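Local atomic coordinates of Serine/threonine-protein kinase-like protein ACR4 (Arabidopsis thaliana, PDB entry 7A0J), a protein that acts as a plant receptor kinase that controls formative cell divisions in root meristems in response to the CLE40 signal, represented here by its extracellular beta-propeller domain. Residues Ile7-Gly12 and Phe281-Leu286; Gly15-Gly20 and Val29-Ser34; Ser36-Gly41 and Tyr69-Ser74. One frame throughout, in Å; residues are numbered along the deposited sequence. Where two conformers were deposited one is given.

Contact 1: residues Ile7-Gly12 and Phe281-Leu286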
loop_
_atom_site.group_PDB
_atom_site.type_symbol
_atom_site.label_atom_id
_atom_site.label_comp_id
_atom_site.label_asym_id
_atom_site.label_seq_id
_atom_site.Cartn_x
_atom_site.Cartn_y
_atom_site.Cartn_z
ATOM N N ILE A 7 2.747 -6.626 -4.684
ATOM C CA ILE A 7 3.680 -6.900 -3.549
ATOM C C ILE A 7 3.287 -6.014 -2.359
ATOM O O ILE A 7 2.778 -4.902 -2.588
ATOM C CB ILE A 7 5.146 -6.692 -3.983
ATOM C CG1 ILE A 7 5.412 -5.262 -4.465
ATOM C CG2 ILE A 7 5.532 -7.723 -5.034
ATOM C CD1 ILE A 7 6.873 -4.943 -4.684
ATOM N N ALA A 8 3.509 -6.502 -1.137
ATOM C CA ALA A 8 3.134 -5.824 0.127
ATOM C C ALA A 8 4.056 -6.295 1.256
ATOM O O ALA A 8 4.648 -7.388 1.128
ATOM C CB ALA A 8 1.684 -6.094 0.449
ATOM N N ILE A 9 4.167 -5.489 2.314
ATOM C CA ILE A 9 5.065 -5.742 3.478
ATOM C C ILE A 9 4.265 -5.616 4.778
ATOM O O ILE A 9 3.506 -4.632 4.925
ATOM C CB ILE A 9 6.273 -4.786 3.459
ATOM C CG1 ILE A 9 7.261 -5.158 2.348
ATOM C CG2 ILE A 9 6.950 -4.733 4.824
ATOM C CD1 ILE A 9 8.425 -4.203 2.206
ATOM N N SER A 10 4.438 -6.597 5.667
ATOM C CA SER A 10 3.976 -6.554 7.078
ATOM C C SER A 10 5.184 -6.306 7.986
ATOM O O SER A 10 6.298 -6.716 7.602
ATOM C CB SER A 10 3.248 -7.816 7.448
ATOM O OG SER A 10 2.072 -7.962 6.665
ATOM N N TYR A 11 4.955 -5.657 9.129
ATOM C CA TYR A 11 6.011 -5.152 10.046
ATOM C C TYR A 11 5.501 -5.191 11.490
ATOM O O TYR A 11 4.350 -5.619 11.706
ATOM C CB TYR A 11 6.415 -3.737 9.620
ATOM C CG TYR A 11 5.248 -2.831 9.322
ATOM C CD1 TYR A 11 4.685 -2.784 8.056
ATOM C CD2 TYR A 11 4.681 -2.044 10.312
ATOM C CE1 TYR A 11 3.600 -1.968 7.777
ATOM C CE2 TYR A 11 3.598 -1.221 10.049
ATOM C CZ TYR A 11 3.055 -1.182 8.777
ATOM O OH TYR A 11 1.988 -0.377 8.509
ATOM N N GLY A 12 6.347 -4.771 12.438
ATOM C CA GLY A 12 6.031 -4.707 13.878
ATOM C C GLY A 12 6.785 -5.756 14.677
ATOM O O GLY A 12 7.647 -6.444 14.092
ATOM N N PHE A 281 11.923 -0.524 6.648
ATOM C CA PHE A 281 12.629 -1.292 5.589
ATOM C C PHE A 281 11.792 -1.324 4.306
ATOM O O PHE A 281 10.546 -1.281 4.379
ATOM C CB PHE A 281 12.947 -2.709 6.073
ATOM C CG PHE A 281 11.735 -3.522 6.443
ATOM C CD1 PHE A 281 11.146 -3.387 7.689
ATOM C CD2 PHE A 281 11.180 -4.414 5.538
ATOM C CE1 PHE A 281 10.025 -4.129 8.026
ATOM C CE2 PHE A 281 10.061 -5.158 5.878
ATOM C CZ PHE A 281 9.483 -5.010 7.118
ATOM N N THR A 282 12.485 -1.402 3.167
ATOM C CA THR A 282 11.913 -1.451 1.798
ATOM C C THR A 282 12.395 -2.731 1.113
ATOM O O THR A 282 13.549 -3.133 1.356
ATOM C CB THR A 282 12.307 -0.197 1.005
ATOM O OG1 THR A 282 11.755 0.924 1.693
ATOM C CG2 THR A 282 11.824 -0.204 -0.430
ATOM N N CYS A 283 11.535 -3.339 0.295
ATOM C CA CYS A 283 11.856 -4.510 -0.561
ATOM C C CYS A 283 11.564 -4.159 -2.023
ATOM O O CYS A 283 10.553 -3.480 -2.276
ATOM C CB CYS A 283 11.063 -5.738 -0.134
ATOM S SG CYS A 283 11.364 -6.214 1.588
ATOM N N GLY A 284 12.442 -4.590 -2.932
ATOM C CA GLY A 284 12.269 -4.467 -4.390
ATOM C C GLY A 284 12.281 -5.832 -5.054
ATOM O O GLY A 284 12.924 -6.746 -4.503
ATOM N N VAL A 285 11.591 -5.964 -6.191
ATOM C CA VAL A 285 11.530 -7.216 -7.004
ATOM C C VAL A 285 12.224 -6.960 -8.348
ATOM O O VAL A 285 11.929 -5.926 -8.979
ATOM C CB VAL A 285 10.082 -7.719 -7.183
ATOM C CG1 VAL A 285 9.558 -8.364 -5.909
ATOM C CG2 VAL A 285 9.129 -6.629 -7.654
ATOM N N LEU A 286 13.133 -7.860 -8.740
ATOM C CA LEU A 286 13.857 -7.835 -10.040
ATOM C C LEU A 286 13.069 -8.660 -11.062
ATOM O O LEU A 286 12.845 -8.159 -12.180
ATOM C CB LEU A 286 15.265 -8.415 -9.862
ATOM C CG LEU A 286 16.281 -7.502 -9.175
ATOM C CD1 LEU A 286 16.088 -7.502 -7.667
ATOM C CD2 LEU A 286 17.700 -7.924 -9.526
#
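The first and seventh repeats of the extracellular beta-propeller meet here, where strand 7-10 faces strand 281-285 and the ring of repeats closes. The two strands run nearly antiparallel, at 155°, but their axes stay 8.4 Å apart. No backbone hydrogen bond joins them. Side chains fill the space between two separate sheets.

Ile-9 is the centre of the contact, and its two branches do different work. Its CG1 lies anti to the carbonyl carbon (chi1 -72°), which sends CD1 to the sulfur of Cys-283; Ile-9 CD1 and Cys-283 SG are 3.6 Å apart. The other branch lies against the phenyl ring, with Ile-9 CG2 only 3.3 Å from Phe-281 CE2. The isoleucine and the phenylalanine run alongside in opposite senses. The backbone carbonyl of Ser-10 meets the same ring at its edge, in plane, with Ser-10 O 3.6 Å from Phe-281 CZ. Next to it, Tyr-11 CB sits 4.0 Å from Phe-281 CE1. The tyrosine ring itself leads away, and its OH bonds to Asp-98 and to the amino terminus at Leu-1. At the other end the tips of Ile-7 and Val-285 meet head on, Ile-7 CD1 to Val-285 CG2 at 4.1 Å. The contact is therefore closest around the phenyl ring and Ile-9. Most of the residues involved are buried.

Cys-283 is tied by a disulfide to Cys-295, on the neighbouring strand 294-297 of its own sheet. Phe-18 of strand 17-21 packs against Ile-7, Ile-9, Cys-283 and Val-285, and Ala-276 of strand 274-277 touches both isoleucines. Strand 7-10 thus stands between the seventh repeat and strand 57-62, whose Met-58 touches Ala-8 and Ser-10.

Contact 2: residues Gly15-Gly20 and Val29-Ser34; sequences GSVFCG and VVCYGS
Phe-18 and Tyr-32 form a hydrogen-bonded pair of an antiparallel hairpin, with Phe-18 N to Tyr-32 O and Tyr-32 N to Phe-18 O both at 2.8 Å. Gly-20 and Val-30 form a second such pair. The strands run at 164° to each other.

Beyond the regular pairing, Ser-34 grips Ser-16 twice. Its backbone N bonds to Ser-16 O, tilted 32° from the carbonyl plane. Its hydroxyl receives the other backbone group, Ser-16 N to Ser-34 OG at 3.0 Å. Ser-34 OG lies between its own backbone N and carbonyl carbon (chi1 53°), and from there it also rests on Gly-15 CA, at 3.3 Å. A side chain on Gly-15 would collide with this hydroxyl.

The covalent link is the disulfide Cys-19 to Cys-31, SG to SG 2.0 Å. It crosses a non-hydrogen-bonded pair, where the CA atoms of the two cysteines are 4.1 Å apart.

Apolar contacts flank the disulfide. Val-17 CG1 lies 3.8 Å from Cys-31 CB, and CG2 of the same valine rests over the backbone of Gly-33. On the other side Val-29 CG2 touches Cys-19 CB. An alanine at Val-17 removes both methyl branches, and would probably leave a gap beside Cys-31 and over Gly-33.

Strand 7-10 bonds to the far edge of strand 17-21, through Ser-10 and Ala-8. Together with strand 7-10 the hairpin makes a three-stranded antiparallel blade of the beta-propeller, here with a disulfide between its second and third strands; each of the seven repeats has one disulfide of its own.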
loop_
_atom_site.group_PDB
_atom_site.type_symbol
_atom_site.label_atom_id
_atom_site.label_comp_id
_atom_site.label_asym_id
_atom_site.label_seq_id
_atom_site.Cartn_x
_atom_site.Cartn_y
_atom_site.Cartn_z
ATOM N N GLY A 15 7.320 -9.455 13.678
ATOM C CA GLY A 15 8.334 -9.733 12.642
ATOM C C GLY A 15 8.041 -9.002 11.341
ATOM O O GLY A 15 7.021 -8.289 11.271
ATOM N N SER A 16 8.914 -9.175 10.346
ATOM C CA SER A 16 8.857 -8.520 9.013
ATOM C C SER A 16 8.521 -9.571 7.954
ATOM O O SER A 16 9.211 -10.610 7.928
ATOM C CB SER A 16 10.162 -7.846 8.700
ATOM O OG SER A 16 11.236 -8.767 8.817
ATOM N N VAL A 17 7.510 -9.315 7.120
ATOM C CA VAL A 17 7.085 -10.251 6.038
ATOM C C VAL A 17 6.870 -9.465 4.741
ATOM O O VAL A 17 6.270 -8.376 4.787
ATOM C CB VAL A 17 5.830 -11.052 6.434
ATOM C CG1 VAL A 17 5.349 -11.951 5.307
ATOM C CG2 VAL A 17 6.068 -11.871 7.693
ATOM N N PHE A 18 7.355 -10.028 3.634
ATOM C CA PHE A 18 7.062 -9.605 2.243
ATOM C C PHE A 18 6.158 -10.670 1.617
ATOM O O PHE A 18 6.502 -11.867 1.700
ATOM C CB PHE A 18 8.366 -9.427 1.463
ATOM C CG PHE A 18 8.209 -9.193 -0.018
ATOM C CD1 PHE A 18 8.044 -10.257 -0.892
ATOM C CD2 PHE A 18 8.246 -7.910 -0.542
ATOM C CE1 PHE A 18 7.906 -10.040 -2.255
ATOM C CE2 PHE A 18 8.109 -7.695 -1.905
ATOM C CZ PHE A 18 7.939 -8.762 -2.759
ATOM N N CYS A 19 5.029 -10.251 1.042
ATOM C CA CYS A 19 4.119 -11.121 0.253
ATOM C C CYS A 19 3.972 -10.542 -1.157
ATOM O O CYS A 19 3.923 -9.303 -1.287
ATOM C CB CYS A 19 2.758 -11.268 0.923
ATOM S SG CYS A 19 2.855 -11.949 2.598
ATOM N N GLY A 20 3.927 -11.415 -2.162
ATOM C CA GLY A 20 3.752 -11.047 -3.577
ATOM C C GLY A 20 2.856 -12.036 -4.295
ATOM O O GLY A 20 2.786 -13.199 -3.852
ATOM N N VAL A 29 -0.623 -16.178 -3.645
ATOM C CA VAL A 29 0.306 -15.325 -2.845
ATOM C C VAL A 29 1.404 -16.216 -2.256
ATOM O O VAL A 29 1.091 -17.342 -1.820
ATOM C CB VAL A 29 -0.435 -14.517 -1.759
ATOM C CG1 VAL A 29 -1.289 -15.391 -0.853
ATOM C CG2 VAL A 29 0.527 -13.673 -0.933
ATOM N N VAL A 30 2.645 -15.726 -2.283
ATOM C CA VAL A 30 3.828 -16.323 -1.597
ATOM C C VAL A 30 4.360 -15.266 -0.625
ATOM O O VAL A 30 4.436 -14.086 -1.029
ATOM C CB VAL A 30 4.905 -16.771 -2.606
ATOM C CG1 VAL A 30 6.170 -17.257 -1.916
ATOM C CG2 VAL A 30 4.375 -17.835 -3.556
ATOM N N CYS A 31 4.674 -15.667 0.609
ATOM C CA CYS A 31 5.188 -14.775 1.681
ATOM C C CYS A 31 6.547 -15.282 2.172
ATOM O O CYS A 31 6.777 -16.506 2.134
ATOM C CB CYS A 31 4.206 -14.672 2.844
ATOM S SG CYS A 31 2.608 -13.962 2.375
ATOM N N TYR A 32 7.409 -14.354 2.591
ATOM C CA TYR A 32 8.732 -14.613 3.214
ATOM C C TYR A 32 8.919 -13.652 4.391
ATOM O O TYR A 32 8.664 -12.451 4.203
ATOM C CB TYR A 32 9.867 -14.408 2.209
ATOM C CG TYR A 32 9.750 -15.194 0.929
ATOM C CD1 TYR A 32 10.083 -16.537 0.884
ATOM C CD2 TYR A 32 9.319 -14.592 -0.243
ATOM C CE1 TYR A 32 9.988 -17.265 -0.291
ATOM C CE2 TYR A 32 9.222 -15.305 -1.427
ATOM C CZ TYR A 32 9.557 -16.647 -1.451
ATOM O OH TYR A 32 9.464 -17.361 -2.611
ATOM N N GLY A 33 9.358 -14.156 5.548
ATOM C CA GLY A 33 9.720 -13.305 6.696
ATOM C C GLY A 33 9.500 -13.971 8.043
ATOM O O GLY A 33 9.067 -15.138 8.081
ATOM N N SER A 34 9.748 -13.211 9.113
ATOM C CA SER A 34 9.937 -13.700 10.504
ATOM C C SER A 34 8.615 -13.736 11.285
ATOM O O SER A 34 8.638 -14.262 12.405
ATOM C CB SER A 34 10.970 -12.858 11.210
ATOM O OG SER A 34 10.642 -11.480 11.128
#

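Contact 3: residues Ser36-Gly41 and Tyr69-Ser74. With EDO (1,2-ethanediol), chain G.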
loop_
_atom_site.group_PDB
_atom_site.type_symbol
_atom_site.label_atom_id
_atom_site.label_comp_id
_atom_site.label_asym_id
_atom_site.label_seq_id
_atom_site.Cartn_x
_atom_site.Cartn_y
_atom_site.Cartn_z
ATOM N N SER A 36 5.625 -15.625 11.877
ATOM C CA SER A 36 5.179 -17.026 11.654
ATOM C C SER A 36 3.658 -17.085 11.477
ATOM O O SER A 36 3.194 -17.930 10.691
ATOM C CB SER A 36 5.644 -17.919 12.773
ATOM O OG SER A 36 7.061 -17.966 12.808
ATOM N N ALA A 37 2.910 -16.226 12.178
ATOM C CA ALA A 37 1.440 -16.108 12.045
ATOM C C ALA A 37 1.096 -15.843 10.576
ATOM O O ALA A 37 0.231 -16.556 10.032
ATOM C CB ALA A 37 0.903 -15.028 12.952
ATOM N N ILE A 38 1.778 -14.877 9.952
ATOM C CA ILE A 38 1.548 -14.492 8.528
ATOM C C ILE A 38 2.085 -15.608 7.623
ATOM O O ILE A 38 1.329 -16.064 6.748
ATOM C CB ILE A 38 2.174 -13.118 8.208
ATOM C CG1 ILE A 38 1.561 -12.010 9.068
ATOM C CG2 ILE A 38 2.054 -12.800 6.724
ATOM C CD1 ILE A 38 2.229 -10.668 8.909
ATOM N N LEU A 39 3.330 -16.042 7.837
ATOM C CA LEU A 39 4.025 -17.018 6.955
ATOM C C LEU A 39 3.187 -18.299 6.851
ATOM O O LEU A 39 2.820 -18.673 5.723
ATOM C CB LEU A 39 5.426 -17.307 7.501
ATOM C CG LEU A 39 6.309 -18.180 6.608
ATOM C CD1 LEU A 39 6.561 -17.507 5.268
ATOM C CD2 LEU A 39 7.625 -18.508 7.297
ATOM N N TYR A 40 2.874 -18.933 7.983
ATOM C CA TYR A 40 2.167 -20.242 8.038
ATOM C C TYR A 40 0.663 -20.045 7.813
ATOM O O TYR A 40 -0.007 -21.031 7.464
ATOM C CB TYR A 40 2.482 -20.963 9.349
ATOM C CG TYR A 40 3.918 -21.410 9.452
ATOM C CD1 TYR A 40 4.366 -22.526 8.766
ATOM C CD2 TYR A 40 4.837 -20.702 10.207
ATOM C CE1 TYR A 40 5.686 -22.937 8.838
ATOM C CE2 TYR A 40 6.162 -21.099 10.293
ATOM C CZ TYR A 40 6.589 -22.221 9.605
ATOM O OH TYR A 40 7.893 -22.620 9.686
ATOM N N GLY A 41 0.156 -18.820 7.990
ATOM C CA GLY A 41 -1.258 -18.469 7.758
ATOM C C GLY A 41 -1.554 -18.132 6.301
ATOM O O GLY A 41 -2.744 -17.961 5.974
ATOM N N TYR A 69 -9.443 -9.940 2.733
ATOM C CA TYR A 69 -9.088 -11.163 3.499
ATOM C C TYR A 69 -7.690 -10.981 4.096
ATOM O O TYR A 69 -6.714 -10.888 3.322
ATOM C CB TYR A 69 -9.147 -12.404 2.606
ATOM C CG TYR A 69 -8.986 -13.709 3.345
ATOM C CD1 TYR A 69 -10.078 -14.343 3.917
ATOM C CD2 TYR A 69 -7.744 -14.308 3.485
ATOM C CE1 TYR A 69 -9.944 -15.541 4.602
ATOM C CE2 TYR A 69 -7.592 -15.507 4.165
ATOM C CZ TYR A 69 -8.696 -16.126 4.725
ATOM O OH TYR A 69 -8.565 -17.308 5.394
ATOM N N CYS A 70 -7.612 -10.915 5.428
ATOM C CA CYS A 70 -6.358 -10.696 6.194
ATOM C C CYS A 70 -5.936 -11.995 6.888
ATOM O O CYS A 70 -6.819 -12.783 7.277
ATOM C CB CYS A 70 -6.524 -9.578 7.216
ATOM S SG CYS A 70 -7.123 -8.031 6.489
ATOM N N TRP A 71 -4.625 -12.201 7.027
ATOM C CA TRP A 71 -4.031 -13.316 7.809
ATOM C C TRP A 71 -2.826 -12.798 8.601
ATOM O O TRP A 71 -2.256 -11.751 8.217
ATOM C CB TRP A 71 -3.689 -14.506 6.905
ATOM C CG TRP A 71 -2.652 -14.249 5.855
ATOM C CD1 TRP A 71 -1.330 -14.576 5.919
ATOM C CD2 TRP A 71 -2.857 -13.673 4.553
ATOM N NE1 TRP A 71 -0.693 -14.227 4.761
ATOM C CE2 TRP A 71 -1.603 -13.668 3.904
ATOM C CE3 TRP A 71 -3.966 -13.150 3.878
ATOM C CZ2 TRP A 71 -1.432 -13.158 2.618
ATOM C CZ3 TRP A 71 -3.798 -12.651 2.605
ATOM C CH2 TRP A 71 -2.547 -12.654 1.987
ATOM N N GLY A 72 -2.482 -13.505 9.677
ATOM C CA GLY A 72 -1.531 -13.061 10.710
ATOM C C GLY A 72 -2.195 -13.050 12.073
ATOM O O GLY A 72 -3.098 -13.880 12.298
ATOM N N ASN A 73 -1.775 -12.137 12.949
ATOM C CA ASN A 73 -2.284 -12.034 14.339
ATOM C C ASN A 73 -2.084 -10.594 14.822
ATOM O O ASN A 73 -0.927 -10.208 15.074
ATOM C CB ASN A 73 -1.615 -13.068 15.249
ATOM C CG ASN A 73 -2.372 -13.304 16.539
ATOM O OD1 ASN A 73 -3.236 -12.515 16.913
ATOM N ND2 ASN A 73 -2.053 -14.390 17.227
ATOM N N SER A 74 -3.179 -9.835 14.920
ATOM C CA SER A 74 -3.204 -8.414 15.351
ATOM C C SER A 74 -4.195 -8.252 16.504
ATOM O O SER A 74 -5.298 -8.828 16.421
ATOM C CB SER A 74 -3.546 -7.505 14.199
ATOM O OG SER A 74 -3.715 -6.165 14.642
HETATM C C1 EDO G . -6.710 -20.567 5.058
HETATM O O1 EDO G . -7.826 -20.278 4.243
HETATM C C2 EDO G . -5.710 -19.471 5.089
HETATM O O2 EDO G . -6.214 -18.255 5.609
#
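Ile-38 lies roughly perpendicular to Trp-71, and with Gly-72 they make the tight part of this contact. Ile-38 CG2 lies 3.7 Å from Trp-71 NE1. The other branch of the isoleucine meets bare backbone, Ile-38 CG1 to Gly-72 CA at 3.7 Å. A beta carbon on Gly-72 would clash with that branch. The indole edge turns to the helix backbone, with Ile-38 O 3.2 Å from Trp-71 CD1. Trp-71 CG sits between its backbone N and carbonyl carbon (chi1 63°), which swings the indole over to the helix. Gly-41 C also approaches the ring, 3.6 Å from Trp-71 CD1. Trp-71 NE1 has a weak hydrogen bond to Thr-42 OG1, and Phe-48 meets the indole with planes at about 45°.

The outer side is looser. Ala-37 CB touches Asn-73 CB at 3.9 Å, where the asparagine is exposed. Gly-41 is exposed as well. Near it a 1,2-ethanediol, probably from the crystallisation liquor, shares a hydrogen bond of 2.5 Å between its O2 and Tyr-69 OH, and its O2 lies at the edge of the tyrosine ring.

Cys-70 is joined to Cys-59 by a disulfide within the second repeat. The contact thus links neighbouring propeller blades: the short helix 36-41, which follows the outer strand of the first, packs on the outer strand of the second.

After the short strand 2-3 the chain runs into strand 7-10, whose side chains contact 1 packs against strand 281-285 near the other end. That contact closes a loop of 268 residues and joins the first repeat to the seventh. Contacts 2 and 3 both nest inside it. Contact 2 closes first, as a hairpin within the first repeat, and its strand 17-21 is the sheet neighbour of strand 7-10. Contact 3 follows in series; it closes a loop of 27 residues and joins the helix of the first repeat to strand 68-72 of the second. Contacts 2 and 3 also touch, where Val-17 meets Ile-38. Together they tie the first blade internally and to the blades before and after it.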